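Local coordinates for protein insect group II chitinase (Ostrinia furnacalis, PDB 5Y2A) that probably hydrolyses the beta-1,4 glycosidic bonds of chitin, as one catalytic domain of an insect group II chitinase of glycoside hydrolase family 18, at residues K297-D301 against C379-E383; D320-R326 against P361-I366; I174-V180 against Y230-A236; V109-E113 against A155-M161. All coordinates share one frame; numbering follows the deposited sequence.

Contact 1 of 4, residues K297-D301 against C379-E383; sequences KVHRD and CILHE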
# COMPACT_ATOMS: atom_id res chain seq x y z
N LYS A 297 -19.88 -3.75 -17.65
CA LYS A 297 -20.13 -4.77 -18.66
C LYS A 297 -19.25 -5.98 -18.40
O LYS A 297 -18.04 -5.85 -18.18
CB LYS A 297 -19.85 -4.22 -20.06
CG LYS A 297 -20.69 -3.01 -20.43
CD LYS A 297 -22.17 -3.31 -20.25
CE LYS A 297 -23.03 -2.22 -20.87
NZ LYS A 297 -23.40 -1.18 -19.88
N VAL A 298 -19.85 -7.17 -18.47
CA VAL A 298 -19.15 -8.43 -18.23
C VAL A 298 -18.71 -9.00 -19.56
O VAL A 298 -19.51 -9.13 -20.50
CB VAL A 298 -20.05 -9.42 -17.47
CG1 VAL A 298 -19.33 -10.74 -17.27
CG2 VAL A 298 -20.47 -8.82 -16.14
N HIS A 299 -17.43 -9.36 -19.66
CA HIS A 299 -16.86 -9.96 -20.85
C HIS A 299 -16.42 -11.38 -20.54
O HIS A 299 -15.67 -11.60 -19.58
CB HIS A 299 -15.67 -9.15 -21.37
CG HIS A 299 -15.96 -7.69 -21.53
ND1 HIS A 299 -16.11 -7.10 -22.76
CD2 HIS A 299 -16.11 -6.70 -20.62
CE1 HIS A 299 -16.36 -5.81 -22.60
NE2 HIS A 299 -16.37 -5.55 -21.31
N ARG A 300 -16.88 -12.33 -21.34
CA ARG A 300 -16.57 -13.74 -21.11
C ARG A 300 -15.78 -14.33 -22.26
O ARG A 300 -15.81 -13.85 -23.40
CB ARG A 300 -17.85 -14.56 -20.90
CG ARG A 300 -18.63 -14.18 -19.67
CD ARG A 300 -19.78 -15.14 -19.44
NE ARG A 300 -20.46 -14.86 -18.18
CZ ARG A 300 -20.12 -15.37 -17.00
NH1 ARG A 300 -19.10 -16.20 -16.91
NH2 ARG A 300 -20.80 -15.05 -15.91
N ASP A 301 -15.06 -15.41 -21.94
CA ASP A 301 -14.30 -16.17 -22.92
C ASP A 301 -15.12 -17.38 -23.36
O ASP A 301 -15.32 -18.30 -22.56
CB ASP A 301 -12.96 -16.62 -22.33
CG ASP A 301 -12.21 -17.57 -23.23
OD1 ASP A 301 -12.46 -17.59 -24.46
OD2 ASP A 301 -11.36 -18.31 -22.71
N CYS A 379 -24.78 -18.43 -10.29
CA CYS A 379 -25.52 -17.24 -10.66
C CYS A 379 -24.81 -16.49 -11.78
O CYS A 379 -23.58 -16.46 -11.86
CB CYS A 379 -25.71 -16.32 -9.46
SG CYS A 379 -26.63 -17.10 -8.13
N ILE A 380 -25.61 -15.89 -12.65
CA ILE A 380 -25.11 -15.18 -13.81
C ILE A 380 -25.08 -13.70 -13.45
O ILE A 380 -26.12 -13.08 -13.21
CB ILE A 380 -25.98 -15.47 -15.04
CG1 ILE A 380 -26.02 -16.99 -15.28
CG2 ILE A 380 -25.45 -14.76 -16.26
CD1 ILE A 380 -27.39 -17.63 -15.12
N LEU A 381 -23.87 -13.16 -13.38
CA LEU A 381 -23.66 -11.78 -12.95
C LEU A 381 -24.46 -10.79 -13.80
O LEU A 381 -25.12 -9.88 -13.28
CB LEU A 381 -22.18 -11.46 -13.04
CG LEU A 381 -21.36 -11.70 -11.79
CD1 LEU A 381 -20.04 -11.00 -11.98
CD2 LEU A 381 -22.13 -11.13 -10.64
N HIS A 382 -24.41 -10.98 -15.05
CA HIS A 382 -24.98 -10.18 -16.06
C HIS A 382 -26.49 -10.10 -15.93
O HIS A 382 -27.04 -9.12 -16.28
CB HIS A 382 -24.53 -10.65 -17.47
CG HIS A 382 -23.41 -11.67 -17.52
ND1 HIS A 382 -22.78 -11.97 -18.68
CD2 HIS A 382 -22.89 -12.50 -16.59
CE1 HIS A 382 -21.89 -12.90 -18.49
NE2 HIS A 382 -21.93 -13.24 -17.21
N GLU A 383 -27.13 -11.12 -15.41
CA GLU A 383 -28.57 -11.22 -15.27
C GLU A 383 -29.04 -10.24 -14.20
O GLU A 383 -28.53 -10.26 -13.07
CB GLU A 383 -28.96 -12.65 -14.88
CG GLU A 383 -29.55 -13.48 -16.01
CD GLU A 383 -29.90 -14.88 -15.55
OE1 GLU A 383 -30.21 -15.05 -14.36
OE2 GLU A 383 -29.86 -15.82 -16.38
O HOH W 1 -21.58 -15.20 -13.27
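Val-298 lays its CG1 methyl over one face of the His-382 imidazole, 3.7 Å from the ring centroid and 18° off the ring normal, which meets the geometry of a CH-pi contact. That methyl lies anti to the backbone N (chi1 178°), and the same rotation turns CG2 toward Leu-381, whose CB it approaches at 4.4 Å. This is the tightly packed part: Leu-381 is buried, held also against Cys-288 of helix 284-292 and Phe-319, and Val-298 itself rests on Val-291 of that helix. The receiving loop is a type I turn from Ile-380 to Glu-383, closed by Glu-383 N to Ile-380 O at 3.1 Å.

The other side is looser and wetter. His-382 is exposed, and Arg-300 comes up to its edge with an extended chain. The modelled approach of these two groups is too close to be trusted, so the pairing of Arg-300 NH2 with His-382 NE2 is doubtful in detail. Better supported is one bridging water, which donates to Cys-379 O at 2.8 Å, accepts from Leu-381 N at 3.1 Å and takes a weak bond from Arg-300 NH2. That NH2 has its strongest partner in Asp-321, a salt bridge.

The position of strand 297-299 is consistent with the insertion domain of family 18 chitinases, and the chain terminus folds back onto it. The chemistry implies that Val-298 packs on the imidazole and on Leu-381, while the arginine's charge is probably balanced mainly by Asp-321, with one water linking it weakly to the terminal loop.

Contact 2 of 4, residues D320-R326 against P361-I366; sequences DDDFMAR and PLLTTI
Thr-365 OG1 sits between two acceptors, Asp-322 OD1 of the facing helix at 2.7 Å and Pro-361 O one turn back in its own helix at 2.9 Å. The hydroxyl has a single proton for both. Its chi1 of -65° sets OG1 beside the backbone N, where it can reach that preceding-turn carbonyl, and leaves CG2 to press on Arg-326 CB at 3.5 Å. The other carboxylate oxygen, Asp-322 OD2, probably accepts from Cys-379 N, so this buried acid joins helix 322-334 both to helix 361-371 and to the C-terminal loop. With an alanine in place of Asp-322, Thr-365 OG1 would probably keep only the carbonyl of its own helix, Cys-379 N would lose its acceptor and a gap would open.

Beside the polar pair the packing is apolar. Leu-362 sends CD2 against the backbone at the helix start, 3.6 Å from Asp-321 C, and 4.3 Å from Ala-325 CB. The same alanine methyl meets Ile-366 CG1 at 4.4 Å, so one small residue is received between two larger ones. Asp-321 occupies the N-cap: its OD1 takes Met-324 N at 3.1 Å with an N-H...O angle of 160°, the donor arriving from above the carboxylate plane, while OD2 pairs with Arg-300.

The two short helical segments run 8.8 Å apart with their directions 31° from parallel, the small Ala-325 on the facing side of its helix. Such near-parallel neighbours, with Leu-362 and Leu-363 reaching Phe-247 of strand 241-254, belong to the outer helical layer of the TIM barrel.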
# COMPACT_ATOMS: atom_id res chain seq x y z
N ASP A 320 -12.76 -14.42 -10.97
CA ASP A 320 -13.50 -15.67 -11.11
C ASP A 320 -14.92 -15.47 -10.59
O ASP A 320 -15.11 -14.94 -9.49
CB ASP A 320 -12.81 -16.81 -10.35
CG ASP A 320 -11.61 -17.36 -11.09
OD1 ASP A 320 -11.40 -16.96 -12.25
OD2 ASP A 320 -10.88 -18.19 -10.51
N ASP A 321 -15.90 -15.91 -11.37
CA ASP A 321 -17.29 -15.90 -10.95
C ASP A 321 -17.69 -17.31 -10.52
O ASP A 321 -16.85 -18.22 -10.43
CB ASP A 321 -18.19 -15.37 -12.08
CG ASP A 321 -18.33 -16.35 -13.25
OD1 ASP A 321 -17.43 -17.19 -13.47
OD2 ASP A 321 -19.34 -16.26 -13.97
N ASP A 322 -18.99 -17.50 -10.26
CA ASP A 322 -19.51 -18.81 -9.86
C ASP A 322 -19.12 -19.90 -10.84
O ASP A 322 -18.74 -21.00 -10.43
CB ASP A 322 -21.03 -18.75 -9.72
CG ASP A 322 -21.48 -18.76 -8.30
OD1 ASP A 322 -20.63 -19.08 -7.44
OD2 ASP A 322 -22.66 -18.47 -8.03
N PHE A 323 -19.22 -19.62 -12.14
CA PHE A 323 -18.96 -20.65 -13.14
C PHE A 323 -17.50 -21.07 -13.14
O PHE A 323 -17.19 -22.26 -13.28
CB PHE A 323 -19.39 -20.17 -14.52
CG PHE A 323 -20.88 -20.10 -14.69
CD1 PHE A 323 -21.61 -21.23 -14.98
CD2 PHE A 323 -21.54 -18.89 -14.52
CE1 PHE A 323 -22.99 -21.17 -15.12
CE2 PHE A 323 -22.91 -18.82 -14.66
CZ PHE A 323 -23.64 -19.96 -14.96
N MET A 324 -16.58 -20.12 -13.01
CA MET A 324 -15.17 -20.52 -12.99
C MET A 324 -14.78 -21.15 -11.66
O MET A 324 -13.96 -22.07 -11.64
CB MET A 324 -14.26 -19.34 -13.32
CG MET A 324 -12.79 -19.75 -13.45
SD MET A 324 -12.51 -21.11 -14.61
CE MET A 324 -12.35 -20.21 -16.16
N ALA A 325 -15.35 -20.67 -10.55
CA ALA A 325 -15.14 -21.34 -9.27
C ALA A 325 -15.63 -22.78 -9.33
O ALA A 325 -14.95 -23.70 -8.85
CB ALA A 325 -15.85 -20.58 -8.15
N ARG A 326 -16.79 -23.01 -9.94
CA ARG A 326 -17.28 -24.38 -10.12
C ARG A 326 -16.31 -25.19 -10.98
O ARG A 326 -15.94 -26.31 -10.61
CB ARG A 326 -18.66 -24.37 -10.77
CG ARG A 326 -19.30 -25.76 -10.88
CD ARG A 326 -20.63 -25.71 -11.62
NE ARG A 326 -20.45 -25.41 -13.04
CZ ARG A 326 -21.44 -25.20 -13.90
NH1 ARG A 326 -22.70 -25.26 -13.49
NH2 ARG A 326 -21.18 -24.95 -15.17
N PRO A 361 -21.56 -17.07 -2.10
CA PRO A 361 -21.82 -17.89 -3.30
C PRO A 361 -20.60 -18.61 -3.84
O PRO A 361 -20.71 -19.78 -4.24
CB PRO A 361 -22.36 -16.86 -4.31
CG PRO A 361 -21.83 -15.54 -3.84
CD PRO A 361 -21.81 -15.64 -2.34
N LEU A 362 -19.43 -17.96 -3.87
CA LEU A 362 -18.24 -18.63 -4.40
C LEU A 362 -17.85 -19.82 -3.54
O LEU A 362 -17.56 -20.91 -4.05
CB LEU A 362 -17.09 -17.63 -4.52
CG LEU A 362 -17.27 -16.45 -5.48
CD1 LEU A 362 -16.03 -15.55 -5.48
CD2 LEU A 362 -17.60 -16.91 -6.91
N LEU A 363 -17.83 -19.64 -2.22
CA LEU A 363 -17.44 -20.74 -1.34
C LEU A 363 -18.49 -21.85 -1.35
O LEU A 363 -18.15 -23.04 -1.26
CB LEU A 363 -17.21 -20.22 0.08
CG LEU A 363 -16.66 -21.22 1.10
CD1 LEU A 363 -15.30 -21.74 0.66
CD2 LEU A 363 -16.57 -20.56 2.47
N THR A 364 -19.76 -21.49 -1.43
CA THR A 364 -20.82 -22.50 -1.51
C THR A 364 -20.68 -23.33 -2.78
O THR A 364 -20.86 -24.56 -2.74
CB THR A 364 -22.18 -21.82 -1.45
OG1 THR A 364 -22.31 -21.14 -0.20
CG2 THR A 364 -23.31 -22.83 -1.59
N THR A 365 -20.36 -22.69 -3.90
CA THR A 365 -20.15 -23.41 -5.15
C THR A 365 -19.03 -24.44 -5.03
O THR A 365 -19.16 -25.57 -5.51
CB THR A 365 -19.86 -22.41 -6.28
OG1 THR A 365 -21.02 -21.59 -6.50
CG2 THR A 365 -19.49 -23.13 -7.56
N ILE A 366 -17.92 -24.06 -4.39
CA ILE A 366 -16.81 -25.00 -4.22
C ILE A 366 -17.21 -26.17 -3.32
O ILE A 366 -16.86 -27.33 -3.59
CB ILE A 366 -15.57 -24.25 -3.67
CG1 ILE A 366 -15.04 -23.29 -4.75
CG2 ILE A 366 -14.49 -25.23 -3.23
CD1 ILE A 366 -13.94 -22.34 -4.27

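Contact 3 of 4, residues I174-V180 against Y230-A236; sequences IDYAYNV and YWINKGA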
# COMPACT_ATOMS: atom_id res chain seq x y z
N ILE A 174 9.02 -21.44 -8.49
CA ILE A 174 8.99 -22.83 -8.05
C ILE A 174 10.36 -23.47 -8.24
O ILE A 174 10.87 -24.15 -7.34
CB ILE A 174 7.90 -23.61 -8.81
CG1 ILE A 174 6.51 -23.13 -8.37
CG2 ILE A 174 8.06 -25.12 -8.58
CD1 ILE A 174 5.43 -23.41 -9.37
N ASP A 175 10.99 -23.22 -9.39
CA ASP A 175 12.31 -23.80 -9.67
C ASP A 175 13.34 -23.30 -8.67
O ASP A 175 14.23 -24.06 -8.25
CB ASP A 175 12.75 -23.45 -11.09
CG ASP A 175 11.91 -24.13 -12.15
OD1 ASP A 175 11.25 -25.14 -11.83
OD2 ASP A 175 11.92 -23.65 -13.31
N TYR A 176 13.23 -22.04 -8.25
CA TYR A 176 14.18 -21.47 -7.31
C TYR A 176 13.92 -21.89 -5.86
O TYR A 176 14.87 -22.02 -5.08
CB TYR A 176 14.14 -19.95 -7.39
CG TYR A 176 14.94 -19.30 -8.49
CD1 TYR A 176 16.33 -19.43 -8.55
CD2 TYR A 176 14.32 -18.52 -9.46
CE1 TYR A 176 17.06 -18.80 -9.55
CE2 TYR A 176 15.04 -17.90 -10.46
CZ TYR A 176 16.41 -18.04 -10.50
OH TYR A 176 17.12 -17.41 -11.50
N ALA A 177 12.66 -22.08 -5.48
CA ALA A 177 12.29 -22.08 -4.07
C ALA A 177 12.07 -23.45 -3.46
O ALA A 177 12.30 -23.62 -2.26
CB ALA A 177 11.01 -21.25 -3.87
N TYR A 178 11.61 -24.44 -4.23
CA TYR A 178 11.00 -25.62 -3.64
C TYR A 178 11.71 -26.91 -4.02
O TYR A 178 11.94 -27.18 -5.21
CB TYR A 178 9.52 -25.72 -4.04
CG TYR A 178 8.72 -24.49 -3.67
CD1 TYR A 178 8.70 -24.03 -2.36
CD2 TYR A 178 7.99 -23.80 -4.62
CE1 TYR A 178 7.97 -22.90 -2.00
CE2 TYR A 178 7.26 -22.67 -4.28
CZ TYR A 178 7.25 -22.23 -2.97
OH TYR A 178 6.52 -21.11 -2.62
N ASN A 179 12.06 -27.69 -3.00
CA ASN A 179 12.34 -29.12 -3.13
C ASN A 179 10.98 -29.80 -3.14
O ASN A 179 10.46 -30.19 -2.09
CB ASN A 179 13.23 -29.60 -1.99
CG ASN A 179 13.60 -31.08 -2.11
OD1 ASN A 179 12.87 -31.88 -2.70
ND2 ASN A 179 14.74 -31.44 -1.53
N VAL A 180 10.40 -29.94 -4.33
CA VAL A 180 9.01 -30.38 -4.43
C VAL A 180 8.79 -31.77 -3.83
O VAL A 180 7.83 -31.94 -3.07
CB VAL A 180 8.53 -30.27 -5.89
CG1 VAL A 180 7.16 -30.93 -6.04
CG2 VAL A 180 8.49 -28.80 -6.31
N TYR A 230 2.71 -28.84 -13.50
CA TYR A 230 4.13 -28.64 -13.22
C TYR A 230 4.50 -29.18 -11.84
O TYR A 230 5.52 -29.85 -11.68
CB TYR A 230 4.50 -27.16 -13.33
CG TYR A 230 5.99 -26.91 -13.43
CD1 TYR A 230 6.72 -27.34 -14.53
CD2 TYR A 230 6.66 -26.25 -12.41
CE1 TYR A 230 8.08 -27.11 -14.62
CE2 TYR A 230 8.03 -26.02 -12.49
CZ TYR A 230 8.73 -26.45 -13.60
OH TYR A 230 10.08 -26.22 -13.69
N TRP A 231 3.67 -28.89 -10.82
CA TRP A 231 3.92 -29.45 -9.50
C TRP A 231 3.89 -30.97 -9.52
O TRP A 231 4.73 -31.63 -8.90
CB TRP A 231 2.89 -28.91 -8.50
CG TRP A 231 3.30 -27.61 -7.92
CD1 TRP A 231 3.07 -26.37 -8.44
CD2 TRP A 231 4.06 -27.41 -6.72
NE1 TRP A 231 3.62 -25.41 -7.62
CE2 TRP A 231 4.24 -26.02 -6.57
CE3 TRP A 231 4.61 -28.28 -5.77
CZ2 TRP A 231 4.95 -25.48 -5.50
CZ3 TRP A 231 5.30 -27.73 -4.70
CH2 TRP A 231 5.46 -26.35 -4.57
N ILE A 232 2.92 -31.55 -10.24
CA ILE A 232 2.85 -33.01 -10.35
C ILE A 232 4.11 -33.55 -11.02
O ILE A 232 4.73 -34.51 -10.53
CB ILE A 232 1.59 -33.42 -11.14
CG1 ILE A 232 0.32 -33.00 -10.39
CG2 ILE A 232 1.59 -34.93 -11.39
CD1 ILE A 232 -0.97 -33.23 -11.18
N ASN A 233 4.51 -32.94 -12.13
CA ASN A 233 5.70 -33.40 -12.85
C ASN A 233 6.98 -33.17 -12.05
O ASN A 233 7.97 -33.86 -12.30
CB ASN A 233 5.80 -32.69 -14.19
CG ASN A 233 4.67 -33.07 -15.12
OD1 ASN A 233 4.03 -34.11 -14.93
ND2 ASN A 233 4.42 -32.25 -16.12
N LYS A 234 6.99 -32.22 -11.13
CA LYS A 234 8.12 -32.03 -10.24
C LYS A 234 8.14 -33.03 -9.09
O LYS A 234 9.06 -32.99 -8.27
CB LYS A 234 8.15 -30.60 -9.68
CG LYS A 234 8.53 -29.56 -10.71
CD LYS A 234 10.04 -29.42 -10.79
CE LYS A 234 10.47 -27.99 -10.56
NZ LYS A 234 11.91 -27.91 -10.20
N GLY A 235 7.14 -33.90 -8.99
CA GLY A 235 7.14 -34.95 -7.99
C GLY A 235 6.11 -34.83 -6.89
O GLY A 235 6.18 -35.58 -5.91
N ALA A 236 5.15 -33.91 -7.01
CA ALA A 236 4.15 -33.73 -5.97
C ALA A 236 3.09 -34.82 -6.02
O ALA A 236 2.65 -35.23 -7.10
CB ALA A 236 3.48 -32.36 -6.11
O HOH W 2 11.80 -26.90 -7.92
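Val-180 and Gly-235 bring the two backbones closest, CA to CA 6.1 Å, at the place where helix 224-233 ends in a Schellman motif: Gly-235 has a positive phi of 112°, and Ala-236 N returns to Trp-231 O. Val-180 fills the bend, setting CG1 3.7 Å from Trp-231 CE3 and against Lys-234 O and Ala-236 CB.

Trp-231 is the broad surface of the contact. Ile-174 drives CD1 to 3.2 Å from its NE1, a tight approach, while Tyr-178 crosses it obliquely with CD2 3.6 Å from CZ2, the ring planes 42° apart. The indole NE1 makes a weak bond to Ser-168 O and Tyr-178 OH takes Ser-168 N, so both aromatics reach the residue just past strand 162-167. A serine in place of Trp-231 would probably leave Ile-174, Tyr-178 and Val-180 facing a large gap and free Tyr-178 to shift.

A polar cluster of Asp-175, Tyr-230 and Lys-234 borders this core. Tyr-230, its CG anti to the backbone N at chi1 -164°, extends toward helix 171-177, and its OH donates to Asp-175 OD1, modelled very short at 2.4 Å and lying in the plane of the tyrosine ring. Lys-234 bends back at chi2 and chi3 to bring NZ 3.3 Å from the same OD1, a salt bridge. That NZ donates to a water bonded to Ile-174 O and Tyr-178 O.

Asp-175 OD1 thus serves phenol and ammonium together while OD2 pairs with Lys-171, whose NZ also bonds Tyr-230 OH. The two lysines would probably favour the ionised carboxylate, whose bonds to Tyr-230 and Lys-234 join helices 171-177 and 224-233.

Contact 4 of 4, residues V109-E113 against A155-M161; sequences VDFLE and AFNRRGM
Two neighbouring helices of the outer layer of the TIM barrel meet here: Val-109 and Leu-112 of helix 98-115 pack on Phe-156 and Met-161, near the C-terminal end of helix 141-159. The short helical segments are 11.8 Å apart at closest approach and cross at -38°, a wide spacing spanned by the side chains of Phe-156, Met-161 and Arg-159.

Val-109 is the central apolar residue. Its CG2 branch touches Phe-156 CE1 at 3.8 Å and Met-161 CE at 3.9 Å, while CG1, anti to the backbone N (chi1 169°), lies beside the aliphatic CG of Arg-159. Leu-112 crosses the phenylalanine at about a right angle, CD1 3.6 Å from CZ. The Met-161 methyl covers one face of the Phe-156 ring, and Leu-112 and Phe-156 both reach Leu-120 of strand 119-123.

Toward its exposed side the contact turns ionic. Glu-113, extended beyond CG, meets an arginine that folds back at chi2, and OE1 pairs with Arg-159 NH1 at 3.1 Å as a salt bridge. The carboxylate and guanidinium planes stand 81° apart, and OE2 lies over one guanidinium face. The helix closes in a Schellman motif at Gly-160, made by Met-161 N to Phe-156 O at 3.1 Å and a weak bond from Gly-160 N to Asn-157 O. Arg-159 N is a second donor to Phe-156 O, at 2.9 Å, from the opposite face of its plane.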
# COMPACT_ATOMS: atom_id res chain seq x y z
N VAL A 109 5.45 -24.73 18.55
CA VAL A 109 4.55 -25.72 19.15
C VAL A 109 3.82 -25.11 20.34
O VAL A 109 2.60 -25.26 20.49
CB VAL A 109 5.33 -26.98 19.55
CG1 VAL A 109 4.47 -27.88 20.42
CG2 VAL A 109 5.80 -27.73 18.30
N ASP A 110 4.56 -24.41 21.21
CA ASP A 110 3.94 -23.79 22.38
C ASP A 110 3.00 -22.66 21.99
O ASP A 110 1.91 -22.52 22.57
CB ASP A 110 5.03 -23.28 23.32
CG ASP A 110 5.85 -24.40 23.92
OD1 ASP A 110 5.28 -25.50 24.12
OD2 ASP A 110 7.05 -24.18 24.18
N PHE A 111 3.39 -21.84 21.01
CA PHE A 111 2.53 -20.75 20.55
C PHE A 111 1.20 -21.30 20.04
O PHE A 111 0.12 -20.81 20.41
CB PHE A 111 3.24 -19.95 19.46
CG PHE A 111 2.59 -18.63 19.15
CD1 PHE A 111 1.55 -18.55 18.23
CD2 PHE A 111 3.03 -17.46 19.74
CE1 PHE A 111 0.95 -17.33 17.93
CE2 PHE A 111 2.44 -16.23 19.44
CZ PHE A 111 1.40 -16.17 18.53
N LEU A 112 1.25 -22.33 19.20
CA LEU A 112 0.04 -22.89 18.62
C LEU A 112 -0.86 -23.48 19.69
O LEU A 112 -2.07 -23.23 19.71
CB LEU A 112 0.42 -23.94 17.57
CG LEU A 112 1.23 -23.36 16.41
CD1 LEU A 112 1.90 -24.46 15.62
CD2 LEU A 112 0.33 -22.51 15.52
N GLU A 113 -0.29 -24.29 20.59
CA GLU A 113 -1.09 -24.90 21.64
C GLU A 113 -1.67 -23.86 22.59
O GLU A 113 -2.78 -24.05 23.11
CB GLU A 113 -0.25 -25.91 22.41
CG GLU A 113 0.25 -27.03 21.54
CD GLU A 113 0.83 -28.18 22.34
OE1 GLU A 113 0.81 -29.31 21.82
OE2 GLU A 113 1.27 -27.95 23.48
N ALA A 155 8.47 -32.67 14.82
CA ALA A 155 7.95 -32.17 16.09
C ALA A 155 6.43 -32.18 16.12
O ALA A 155 5.82 -32.51 17.14
CB ALA A 155 8.49 -30.77 16.37
N PHE A 156 5.79 -31.82 15.00
CA PHE A 156 4.33 -31.78 14.97
C PHE A 156 3.73 -33.18 15.11
O PHE A 156 2.65 -33.33 15.71
CB PHE A 156 3.83 -31.11 13.69
CG PHE A 156 3.84 -29.60 13.73
CD1 PHE A 156 4.64 -28.92 14.62
CD2 PHE A 156 3.04 -28.87 12.86
CE1 PHE A 156 4.65 -27.53 14.66
CE2 PHE A 156 3.04 -27.48 12.89
CZ PHE A 156 3.84 -26.81 13.79
N ASN A 157 4.39 -34.20 14.57
CA ASN A 157 3.85 -35.56 14.64
C ASN A 157 3.74 -36.06 16.08
O ASN A 157 2.80 -36.78 16.41
CB ASN A 157 4.73 -36.51 13.83
CG ASN A 157 4.45 -36.45 12.35
OD1 ASN A 157 3.47 -35.85 11.91
ND2 ASN A 157 5.33 -37.06 11.56
N ARG A 158 4.68 -35.66 16.94
CA ARG A 158 4.58 -35.98 18.37
C ARG A 158 3.36 -35.33 19.01
O ARG A 158 2.89 -35.82 20.04
CB ARG A 158 5.83 -35.52 19.10
CG ARG A 158 7.13 -35.97 18.47
CD ARG A 158 8.29 -35.74 19.41
NE ARG A 158 9.44 -35.26 18.65
CZ ARG A 158 10.49 -36.00 18.31
NH1 ARG A 158 10.54 -37.28 18.68
NH2 ARG A 158 11.47 -35.47 17.60
N ARG A 159 2.84 -34.27 18.40
CA ARG A 159 1.75 -33.49 18.96
C ARG A 159 0.44 -33.66 18.20
O ARG A 159 -0.57 -33.10 18.63
CB ARG A 159 2.12 -32.00 18.96
CG ARG A 159 3.25 -31.62 19.90
CD ARG A 159 2.65 -31.58 21.28
NE ARG A 159 3.58 -31.37 22.38
CZ ARG A 159 3.19 -31.25 23.64
NH1 ARG A 159 1.89 -31.29 23.94
NH2 ARG A 159 4.08 -31.07 24.61
N GLY A 160 0.43 -34.44 17.12
CA GLY A 160 -0.77 -34.59 16.32
C GLY A 160 -1.19 -33.32 15.61
O GLY A 160 -2.38 -33.11 15.37
N MET A 161 -0.24 -32.46 15.27
CA MET A 161 -0.57 -31.21 14.60
C MET A 161 -0.33 -31.29 13.10
O MET A 161 0.42 -32.14 12.61
CB MET A 161 0.21 -30.04 15.21
CG MET A 161 -0.22 -29.74 16.64
SD MET A 161 0.46 -28.22 17.33
CE MET A 161 2.20 -28.51 17.10

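In the fold
Along the chain contact 4 closes first, then contact 3, and contact 2 is nested inside the long loop that contact 1 closes. Contacts 2, 3 and 4 lie among the helices surrounding the barrel strands: contacts 3 and 4 have centres 27 Å apart, as do contacts 2 and 3, without touching. Contact 1, on strand 297-299, lies across the centre of the chain from contact 4, their centres about 46 Å apart. Contacts 1 and 2 alone touch, with centres 13 Å apart, through a salt bridge and a probable hydrogen bond. Helix pairings thus build the layer around the barrel, while the C-terminal tail ties the probable insertion domain to it.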